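PDB 1OJZ: ADP-ribosyltransferase, which probably transfers the ADP-ribose part of NAD+ to a target protein, as a mono-ADP-ribosyltransferase exoenzyme whose nucleotide site is occupied here. Local coordinates for residues 84-89 against 138-143; 152-157 against 203-208; 164-169 against 179-184. All blocks are in the same frame, centred on the assembly; numbering follows the deposited sequence.

Interaction 1 (84-89 against 138-143); sequences YRLLNL and STQLVS. With NAD (nicotinamide-adenine-dinucleotide), chain B.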
# COMPACT_ATOMS: atom_id res chain seq x y z
N TYR A 84 -5.81 -1.97 -1.71
CA TYR A 84 -4.99 -2.20 -2.89
C TYR A 84 -3.86 -1.20 -3.10
O TYR A 84 -4.07 0.01 -3.09
CB TYR A 84 -5.89 -2.22 -4.13
CG TYR A 84 -6.95 -3.30 -4.06
CD1 TYR A 84 -8.12 -3.10 -3.31
CD2 TYR A 84 -6.77 -4.52 -4.69
CE1 TYR A 84 -9.07 -4.12 -3.20
CE2 TYR A 84 -7.71 -5.53 -4.59
CZ TYR A 84 -8.86 -5.33 -3.84
OH TYR A 84 -9.77 -6.36 -3.72
N ARG A 85 -2.66 -1.73 -3.27
CA ARG A 85 -1.49 -0.91 -3.51
C ARG A 85 -1.11 -1.12 -4.99
O ARG A 85 -0.58 -2.17 -5.36
CB ARG A 85 -0.34 -1.32 -2.57
CG ARG A 85 0.85 -0.36 -2.61
CD ARG A 85 1.95 -0.69 -1.59
NE ARG A 85 3.06 0.26 -1.70
CZ ARG A 85 4.32 -0.01 -1.36
NH1 ARG A 85 4.64 -1.21 -0.87
NH2 ARG A 85 5.26 0.90 -1.53
N LEU A 86 -1.43 -0.14 -5.83
CA LEU A 86 -1.11 -0.24 -7.25
C LEU A 86 0.35 0.15 -7.45
O LEU A 86 0.79 1.20 -6.98
CB LEU A 86 -2.05 0.65 -8.06
CG LEU A 86 -3.40 -0.01 -8.39
CD1 LEU A 86 -4.06 -0.52 -7.11
CD2 LEU A 86 -4.31 1.00 -9.08
N LEU A 87 1.10 -0.70 -8.15
CA LEU A 87 2.51 -0.45 -8.35
C LEU A 87 2.96 -0.64 -9.80
O LEU A 87 2.27 -1.27 -10.60
CB LEU A 87 3.32 -1.40 -7.45
CG LEU A 87 3.00 -1.33 -5.95
CD1 LEU A 87 3.44 -2.63 -5.28
CD2 LEU A 87 3.68 -0.13 -5.34
N ASN A 88 4.13 -0.08 -10.12
CA ASN A 88 4.72 -0.19 -11.44
C ASN A 88 5.67 -1.40 -11.42
O ASN A 88 5.96 -1.94 -10.35
CB ASN A 88 5.49 1.10 -11.79
CG ASN A 88 4.57 2.31 -11.90
OD1 ASN A 88 3.58 2.29 -12.62
ND2 ASN A 88 4.90 3.38 -11.18
N LEU A 89 6.15 -1.81 -12.58
CA LEU A 89 7.03 -2.97 -12.67
C LEU A 89 8.36 -2.82 -11.97
O LEU A 89 9.02 -3.82 -11.68
CB LEU A 89 7.25 -3.36 -14.13
CG LEU A 89 5.99 -3.75 -14.91
CD1 LEU A 89 6.39 -4.31 -16.27
CD2 LEU A 89 5.19 -4.79 -14.13
N SER A 138 1.03 3.50 0.83
CA SER A 138 -0.12 4.24 0.34
C SER A 138 -1.02 3.29 -0.46
O SER A 138 -0.63 2.81 -1.52
CB SER A 138 0.35 5.39 -0.56
OG SER A 138 -0.75 6.16 -1.01
N THR A 139 -2.21 3.03 0.05
CA THR A 139 -3.13 2.11 -0.61
C THR A 139 -4.51 2.71 -0.85
O THR A 139 -4.80 3.83 -0.42
CB THR A 139 -3.32 0.84 0.23
OG1 THR A 139 -4.00 1.17 1.45
CG2 THR A 139 -1.95 0.20 0.57
N GLN A 140 -5.36 1.95 -1.53
CA GLN A 140 -6.73 2.38 -1.81
C GLN A 140 -7.75 1.32 -1.41
O GLN A 140 -7.55 0.12 -1.65
CB GLN A 140 -6.87 2.77 -3.30
CG GLN A 140 -6.19 1.85 -4.29
CD GLN A 140 -6.02 2.49 -5.68
OE1 GLN A 140 -7.00 2.75 -6.38
NE2 GLN A 140 -4.78 2.74 -6.07
N LEU A 141 -8.83 1.77 -0.77
CA LEU A 141 -9.91 0.89 -0.31
C LEU A 141 -10.63 0.27 -1.48
O LEU A 141 -11.19 -0.81 -1.38
CB LEU A 141 -10.94 1.68 0.52
CG LEU A 141 -11.09 1.43 2.02
CD1 LEU A 141 -12.34 2.16 2.51
CD2 LEU A 141 -11.19 -0.06 2.31
N VAL A 142 -10.66 1.00 -2.59
CA VAL A 142 -11.31 0.53 -3.81
C VAL A 142 -10.27 0.51 -4.91
O VAL A 142 -9.70 1.54 -5.26
CB VAL A 142 -12.46 1.47 -4.22
CG1 VAL A 142 -13.10 0.98 -5.52
CG2 VAL A 142 -13.49 1.55 -3.10
N SER A 143 -10.01 -0.68 -5.44
CA SER A 143 -9.02 -0.81 -6.50
C SER A 143 -9.43 0.04 -7.69
O SER A 143 -10.59 0.03 -8.10
CB SER A 143 -8.90 -2.27 -6.93
OG SER A 143 -7.92 -2.41 -7.95
PA NAD B . 5.52 4.75 -3.62
O1A NAD B . 5.02 3.36 -3.53
O2A NAD B . 6.31 5.30 -2.50
O5B NAD B . 6.34 4.89 -4.98
C5B NAD B . 7.44 4.00 -5.24
C4B NAD B . 7.38 3.57 -6.68
O4B NAD B . 8.49 2.60 -6.77
C3B NAD B . 6.08 2.80 -7.07
O3B NAD B . 5.54 3.43 -8.27
C2B NAD B . 6.45 1.36 -7.30
O2B NAD B . 6.21 0.78 -8.52
C1B NAD B . 7.93 1.29 -6.80
N9A NAD B . 8.02 0.74 -5.44
C8A NAD B . 7.18 0.78 -4.31
N7A NAD B . 7.66 0.14 -3.27
C5A NAD B . 8.83 -0.38 -3.63
C6A NAD B . 9.82 -1.19 -2.92
N6A NAD B . 9.65 -1.57 -1.67
N1A NAD B . 10.93 -1.54 -3.67
C2A NAD B . 11.16 -1.19 -4.95
N3A NAD B . 10.24 -0.41 -5.68
C4A NAD B . 9.09 -0.03 -4.98
O3 NAD B . 4.29 5.72 -3.87
PN NAD B . 3.04 5.60 -4.88
O1N NAD B . 2.35 4.33 -4.61
O2N NAD B . 3.57 5.84 -6.25
O5D NAD B . 2.12 6.77 -4.30
C5D NAD B . 2.51 8.16 -4.41
C4D NAD B . 1.28 9.00 -4.38
O4D NAD B . 0.10 8.20 -4.84
C3D NAD B . 0.88 9.53 -2.95
O3D NAD B . 0.59 10.94 -3.00
C2D NAD B . -0.39 8.73 -2.58
O2D NAD B . -1.20 9.47 -1.70
C1D NAD B . -1.04 8.46 -3.99
N1N NAD B . -2.01 7.29 -4.11
C2N NAD B . -1.43 6.01 -4.50
C3N NAD B . -1.96 4.81 -4.15
C7N NAD B . -1.34 3.51 -4.60
O7N NAD B . -2.08 2.51 -4.66
N7N NAD B . -0.05 3.47 -4.93
C4N NAD B . -3.22 4.73 -3.30
C5N NAD B . -3.33 5.95 -2.44
C6N NAD B . -2.98 7.20 -3.03
O HOH W 1 2.01 2.79 -2.49
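Tyr84 and Gln140 form a single antiparallel bridge near the centre of the ADP-ribosyltransferase fold, where strand 81-87 of the five-stranded mixed sheet meets strand 137-140 of the three-stranded one. The short strand segments run 114° apart, so the pairing is brief. Tyr84 N bonds Gln140 O (2.7 Å) almost straight, at 168°, and Gln140 N returns a more bent bond to Tyr84 O. Of all the residues here, Tyr84 has the most surface buried by the partner. Its CG lies beside the backbone N and anti to the carbonyl carbon (chi1 -58°), which sets the ring against the turn after Gln140, with Ser143 CB over one face, 3.8 Å from the ring centroid in a CH-pi contact, while Gln140 O lies at the edge in the ring plane. The phenol OH reaches Asn5.

Gln140 crosses Leu86 at about a right angle, with NE2 3.5 Å from Leu86 CD1. This amide is held at both ends, OE1 by Ala146 N and NE2 by the nicotinamide oxygen O7N of NAD. O7N also takes the N-H of Leu86, 3.0 Å from Leu86 N, and the NAD amide N7N donates to Leu86 O at 3.2 Å. Backbone and side-chain bonds together thus fix the rotation of the nicotinamide carboxamide. Arg85 extends from CG to NE toward the phosphates, giving NH2 to NAD O1A, while its NH1 forms a salt bridge with Glu133. Arg85, Ser138 and the nearby Glu180 are consistent with the Arg-Ser-Glu signature of such transferases. A water in the plane of the guanidinium accepts from Arg85 NE (2.9 Å) and lies 2.8 Å from Ser138 O and 2.6 Å from NAD O1N.

Interaction 2 (152-157 against 203-208); sequences IELKLE and IIITAV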
# COMPACT_ATOMS: atom_id res chain seq x y z
N ILE A 152 0.90 -3.65 -11.68
CA ILE A 152 0.76 -4.52 -10.52
C ILE A 152 -0.26 -4.05 -9.51
O ILE A 152 -0.38 -2.86 -9.23
CB ILE A 152 2.11 -4.67 -9.79
CG1 ILE A 152 3.13 -5.31 -10.74
CG2 ILE A 152 1.95 -5.52 -8.53
CD1 ILE A 152 4.56 -5.17 -10.25
N GLU A 153 -0.99 -5.00 -8.95
CA GLU A 153 -1.95 -4.69 -7.92
C GLU A 153 -1.60 -5.57 -6.72
O GLU A 153 -1.75 -6.78 -6.77
CB GLU A 153 -3.37 -5.00 -8.38
CG GLU A 153 -4.42 -4.75 -7.30
CD GLU A 153 -5.83 -5.06 -7.77
OE1 GLU A 153 -6.34 -4.32 -8.64
OE2 GLU A 153 -6.41 -6.05 -7.28
N LEU A 154 -1.10 -4.94 -5.67
CA LEU A 154 -0.74 -5.66 -4.47
C LEU A 154 -2.02 -5.70 -3.62
O LEU A 154 -2.38 -4.70 -3.02
CB LEU A 154 0.36 -4.91 -3.72
CG LEU A 154 1.34 -5.66 -2.80
CD1 LEU A 154 2.07 -4.64 -1.93
CD2 LEU A 154 0.61 -6.68 -1.96
N LYS A 155 -2.70 -6.84 -3.61
CA LYS A 155 -3.94 -7.00 -2.85
C LYS A 155 -3.61 -7.46 -1.43
O LYS A 155 -3.25 -8.61 -1.21
CB LYS A 155 -4.83 -8.04 -3.55
CG LYS A 155 -6.17 -8.32 -2.88
CD LYS A 155 -6.96 -9.33 -3.70
CE LYS A 155 -8.34 -9.58 -3.13
NZ LYS A 155 -9.06 -10.65 -3.89
N LEU A 156 -3.74 -6.54 -0.48
CA LEU A 156 -3.40 -6.79 0.91
C LEU A 156 -4.56 -6.98 1.89
O LEU A 156 -5.38 -6.08 2.09
CB LEU A 156 -2.51 -5.66 1.42
CG LEU A 156 -1.14 -5.48 0.77
CD1 LEU A 156 -0.54 -4.14 1.20
CD2 LEU A 156 -0.21 -6.62 1.16
N GLU A 157 -4.62 -8.16 2.51
CA GLU A 157 -5.68 -8.41 3.48
C GLU A 157 -5.24 -7.88 4.83
O GLU A 157 -4.23 -8.32 5.39
CB GLU A 157 -5.99 -9.89 3.59
CG GLU A 157 -7.12 -10.14 4.58
CD GLU A 157 -7.57 -11.58 4.63
OE1 GLU A 157 -8.62 -11.84 5.24
OE2 GLU A 157 -6.87 -12.45 4.06
N ILE A 203 -1.02 -7.80 -12.95
CA ILE A 203 -0.45 -8.89 -12.17
C ILE A 203 -0.93 -8.67 -10.74
O ILE A 203 -0.65 -7.63 -10.15
CB ILE A 203 1.09 -8.85 -12.21
CG1 ILE A 203 1.57 -9.03 -13.65
CG2 ILE A 203 1.67 -9.96 -11.30
CD1 ILE A 203 3.06 -8.83 -13.84
N ILE A 204 -1.66 -9.64 -10.19
CA ILE A 204 -2.18 -9.51 -8.83
C ILE A 204 -1.33 -10.29 -7.83
O ILE A 204 -1.15 -11.50 -7.97
CB ILE A 204 -3.63 -10.03 -8.73
CG1 ILE A 204 -4.49 -9.41 -9.82
CG2 ILE A 204 -4.20 -9.71 -7.34
CD1 ILE A 204 -4.56 -7.90 -9.79
N ILE A 205 -0.82 -9.57 -6.84
CA ILE A 205 -0.01 -10.15 -5.78
C ILE A 205 -0.89 -10.11 -4.54
O ILE A 205 -1.08 -9.04 -3.96
CB ILE A 205 1.26 -9.33 -5.52
CG1 ILE A 205 2.16 -9.34 -6.76
CG2 ILE A 205 1.99 -9.90 -4.30
CD1 ILE A 205 3.38 -8.43 -6.67
N THR A 206 -1.43 -11.26 -4.14
CA THR A 206 -2.29 -11.31 -2.96
C THR A 206 -1.47 -11.71 -1.74
O THR A 206 -0.72 -12.69 -1.78
CB THR A 206 -3.44 -12.31 -3.15
OG1 THR A 206 -4.20 -11.94 -4.31
CG2 THR A 206 -4.37 -12.30 -1.92
N ALA A 207 -1.61 -10.93 -0.67
CA ALA A 207 -0.87 -11.18 0.55
C ALA A 207 -1.66 -10.82 1.80
O ALA A 207 -2.65 -10.09 1.74
CB ALA A 207 0.45 -10.37 0.53
N VAL A 208 -1.21 -11.33 2.93
CA VAL A 208 -1.86 -11.05 4.20
C VAL A 208 -0.91 -10.25 5.07
O VAL A 208 0.23 -10.65 5.31
CB VAL A 208 -2.25 -12.35 4.95
CG1 VAL A 208 -2.91 -11.99 6.27
CG2 VAL A 208 -3.21 -13.17 4.08
O HOH W 2 -6.74 -12.92 -4.81
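Glu153 is held between Ile203 O and Ile205 N: strands 152-158 and 203-209 are a parallel pair inside the mixed sheet, aligned residue for residue from Ile152-Ile203 to Glu157-Val208. Glu153 N donates to Ile203 O at 2.9 Å, Ile205 N to Glu153 O. Lys155 repeats the pattern, its N bonding Ile205 O and its O taking Ala207 N, before Glu157 N closes the ladder on Ala207 O. Four of the five bonds are nearly straight; Lys155 N to Ile205 O bends to 140°. The alternate residues Ile152, Leu154 and Leu156 turn their backbone polar groups the other way, to strand 81-87, and their side chains share a buried face with Ile203, Ile205 and Ala207, where Ile152 CG2 packs on Ile205 CD1 at 3.7 Å.

On the other face Glu153 and Ile204 lie side by side, the chi2 bend of Ile204 (-59°) bringing CD1 to 3.4 Å from Glu153 CB. Glu153 OE1 is satisfied by the Ser143 hydroxyl, and Glu157 OE1 by Thr3. Lys155, fully extended, runs alongside Thr206 and makes a cation-pi contact with Tyr82. A water 2.8 Å from Thr206 OG1 also accepts a weak bond from Lys155 NZ, 3.4 Å away.

Interaction 3 (164-169 against 179-184); sequences AAYIDS and QEVLLP. With NAD (nicotinamide-adenine-dinucleotide), chain B.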
# COMPACT_ATOMS: atom_id res chain seq x y z
N ALA A 164 -4.19 1.60 10.80
CA ALA A 164 -4.37 2.07 9.43
C ALA A 164 -5.14 3.39 9.45
O ALA A 164 -6.05 3.58 10.25
CB ALA A 164 -5.12 1.02 8.61
N ALA A 165 -4.76 4.31 8.57
CA ALA A 165 -5.43 5.59 8.52
C ALA A 165 -6.16 5.78 7.21
O ALA A 165 -5.57 5.67 6.14
CB ALA A 165 -4.43 6.72 8.69
N TYR A 166 -7.46 6.03 7.30
CA TYR A 166 -8.25 6.29 6.11
C TYR A 166 -8.14 7.80 5.99
O TYR A 166 -8.51 8.52 6.92
CB TYR A 166 -9.71 5.90 6.32
CG TYR A 166 -10.57 6.25 5.14
CD1 TYR A 166 -10.61 5.43 4.01
CD2 TYR A 166 -11.36 7.41 5.14
CE1 TYR A 166 -11.40 5.75 2.91
CE2 TYR A 166 -12.15 7.74 4.04
CZ TYR A 166 -12.17 6.90 2.93
OH TYR A 166 -12.97 7.22 1.86
N ILE A 167 -7.64 8.29 4.87
CA ILE A 167 -7.46 9.73 4.74
C ILE A 167 -8.15 10.42 3.56
O ILE A 167 -7.77 11.52 3.18
CB ILE A 167 -5.95 10.06 4.68
CG1 ILE A 167 -5.34 9.45 3.41
CG2 ILE A 167 -5.25 9.46 5.90
CD1 ILE A 167 -3.84 9.68 3.30
N ASP A 168 -9.17 9.78 2.98
CA ASP A 168 -9.82 10.42 1.84
C ASP A 168 -10.85 11.45 2.29
O ASP A 168 -12.06 11.22 2.23
CB ASP A 168 -10.48 9.38 0.93
CG ASP A 168 -10.81 9.94 -0.45
OD1 ASP A 168 -10.54 11.14 -0.69
OD2 ASP A 168 -11.34 9.19 -1.29
N SER A 169 -10.34 12.59 2.74
CA SER A 169 -11.16 13.72 3.18
C SER A 169 -10.38 14.96 2.74
O SER A 169 -9.16 15.02 2.91
CB SER A 169 -11.36 13.69 4.70
OG SER A 169 -12.32 14.65 5.11
N GLN A 179 -9.56 7.23 -2.23
CA GLN A 179 -9.96 6.31 -1.16
C GLN A 179 -8.72 5.76 -0.46
O GLN A 179 -8.66 4.57 -0.11
CB GLN A 179 -10.78 5.16 -1.75
CG GLN A 179 -12.12 5.59 -2.36
CD GLN A 179 -13.19 5.87 -1.30
OE1 GLN A 179 -14.27 6.37 -1.61
NE2 GLN A 179 -12.89 5.54 -0.06
N GLU A 180 -7.74 6.62 -0.25
CA GLU A 180 -6.49 6.19 0.35
C GLU A 180 -6.52 5.71 1.79
O GLU A 180 -7.17 6.30 2.67
CB GLU A 180 -5.43 7.29 0.21
CG GLU A 180 -4.10 6.94 0.89
CD GLU A 180 -2.95 7.80 0.41
OE1 GLU A 180 -3.20 8.77 -0.34
OE2 GLU A 180 -1.79 7.52 0.79
N VAL A 181 -5.82 4.61 2.02
CA VAL A 181 -5.68 4.05 3.35
C VAL A 181 -4.17 3.99 3.51
O VAL A 181 -3.48 3.30 2.76
CB VAL A 181 -6.29 2.64 3.47
CG1 VAL A 181 -5.90 2.02 4.81
CG2 VAL A 181 -7.81 2.73 3.38
N LEU A 182 -3.66 4.75 4.47
CA LEU A 182 -2.23 4.80 4.70
C LEU A 182 -1.82 3.83 5.80
O LEU A 182 -2.31 3.92 6.94
CB LEU A 182 -1.83 6.24 5.06
CG LEU A 182 -0.34 6.57 5.17
CD1 LEU A 182 0.34 6.45 3.80
CD2 LEU A 182 -0.19 7.98 5.71
N LEU A 183 -0.93 2.91 5.45
CA LEU A 183 -0.46 1.91 6.39
C LEU A 183 0.85 2.27 7.08
O LEU A 183 1.67 3.02 6.53
CB LEU A 183 -0.31 0.56 5.66
CG LEU A 183 -1.56 0.02 4.97
CD1 LEU A 183 -1.25 -1.35 4.39
CD2 LEU A 183 -2.71 -0.06 5.97
N PRO A 184 1.08 1.74 8.28
CA PRO A 184 2.33 2.05 9.00
C PRO A 184 3.57 1.75 8.19
O PRO A 184 3.56 0.86 7.33
CB PRO A 184 2.25 1.16 10.23
CG PRO A 184 0.78 1.02 10.46
CD PRO A 184 0.23 0.82 9.07
PA NAD B . 5.52 4.75 -3.62
O1A NAD B . 5.02 3.36 -3.53
O2A NAD B . 6.31 5.30 -2.50
O5B NAD B . 6.34 4.89 -4.98
C5B NAD B . 7.44 4.00 -5.24
C4B NAD B . 7.38 3.57 -6.68
O4B NAD B . 8.49 2.60 -6.77
C3B NAD B . 6.08 2.80 -7.07
O3B NAD B . 5.54 3.43 -8.27
C2B NAD B . 6.45 1.36 -7.30
O2B NAD B . 6.21 0.78 -8.52
C1B NAD B . 7.93 1.29 -6.80
N9A NAD B . 8.02 0.74 -5.44
C8A NAD B . 7.18 0.78 -4.31
N7A NAD B . 7.66 0.14 -3.27
C5A NAD B . 8.83 -0.38 -3.63
C6A NAD B . 9.82 -1.19 -2.92
N6A NAD B . 9.65 -1.57 -1.67
N1A NAD B . 10.93 -1.54 -3.67
C2A NAD B . 11.16 -1.19 -4.95
N3A NAD B . 10.24 -0.41 -5.68
C4A NAD B . 9.09 -0.03 -4.98
O3 NAD B . 4.29 5.72 -3.87
PN NAD B . 3.04 5.60 -4.88
O1N NAD B . 2.35 4.33 -4.61
O2N NAD B . 3.57 5.84 -6.25
O5D NAD B . 2.12 6.77 -4.30
C5D NAD B . 2.51 8.16 -4.41
C4D NAD B . 1.28 9.00 -4.38
O4D NAD B . 0.10 8.20 -4.84
C3D NAD B . 0.88 9.53 -2.95
O3D NAD B . 0.59 10.94 -3.00
C2D NAD B . -0.39 8.73 -2.58
O2D NAD B . -1.20 9.47 -1.70
C1D NAD B . -1.04 8.46 -3.99
N1N NAD B . -2.01 7.29 -4.11
C2N NAD B . -1.43 6.01 -4.50
C3N NAD B . -1.96 4.81 -4.15
C7N NAD B . -1.34 3.51 -4.60
O7N NAD B . -2.08 2.51 -4.66
N7N NAD B . -0.05 3.47 -4.93
C4N NAD B . -3.22 4.73 -3.30
C5N NAD B . -3.33 5.95 -2.44
C6N NAD B . -2.98 7.20 -3.03
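The Tyr166 ring meets Val181 CG2 at its edge, 3.9 Å from Tyr166 CD1, in the antiparallel pairing of strands 165-166 and 180-183 within the three-stranded sheet of the transferase fold. One ring face carries Asp168 N, offset toward the rim. The end of the Gln179 amide also lies at the ring edge, beside OH, its plane turned 46° from the ring. Helix 9-23 adds Thr13 and Ile20 to the surroundings of this ring.

The Asp168 carboxylate is approached from above its plane, 61° out, by Gln179 N, 2.8 Å from Asp168 OD2; Gly177 N serves OD1. Asp168 is the centre of an inverse gamma turn, in which Ser169 N bonds Ile167 O. Between strands, Ala165 and Leu182 exchange two backbone bonds, Ala165 N to Leu182 O (3.0 Å) and Leu182 N to Ala165 O, and Ile167 N gives a straight one to Glu180 O.

Glu180 projects its extended chain into the NAD site, with CG anti to the backbone N (chi1 177°). Ile167 crosses it, CD1 3.6 Å from Glu180 CD, and so flanks the carboxylate that binds the ligand. Glu180 OE1 accepts the ribose hydroxyl O2D of NAD at 2.5 Å.

Interaction 1 joins the two sheets; interactions 2 and 3 each lie within one. Interaction 1 lies about 9 Å, centre to centre, from interaction 2 and about 12 Å from interaction 3; the last two are about 17 Å apart on opposite sides of the chain's centre. Strand 81-87 belongs to the mixed sheet, strand 137-140 to the three-stranded one beside 180-183. Along the chain interaction 1 closes first, and interaction 3 is nested in the loop closed by interaction 2. Interactions 1 and 3 both touch NAD, and Ser138 OG to Glu180 OE2 joins their parts of the site; interaction 2 lies further into the mixed sheet, strand 152-158 pairing with both 81-87 and 203-209.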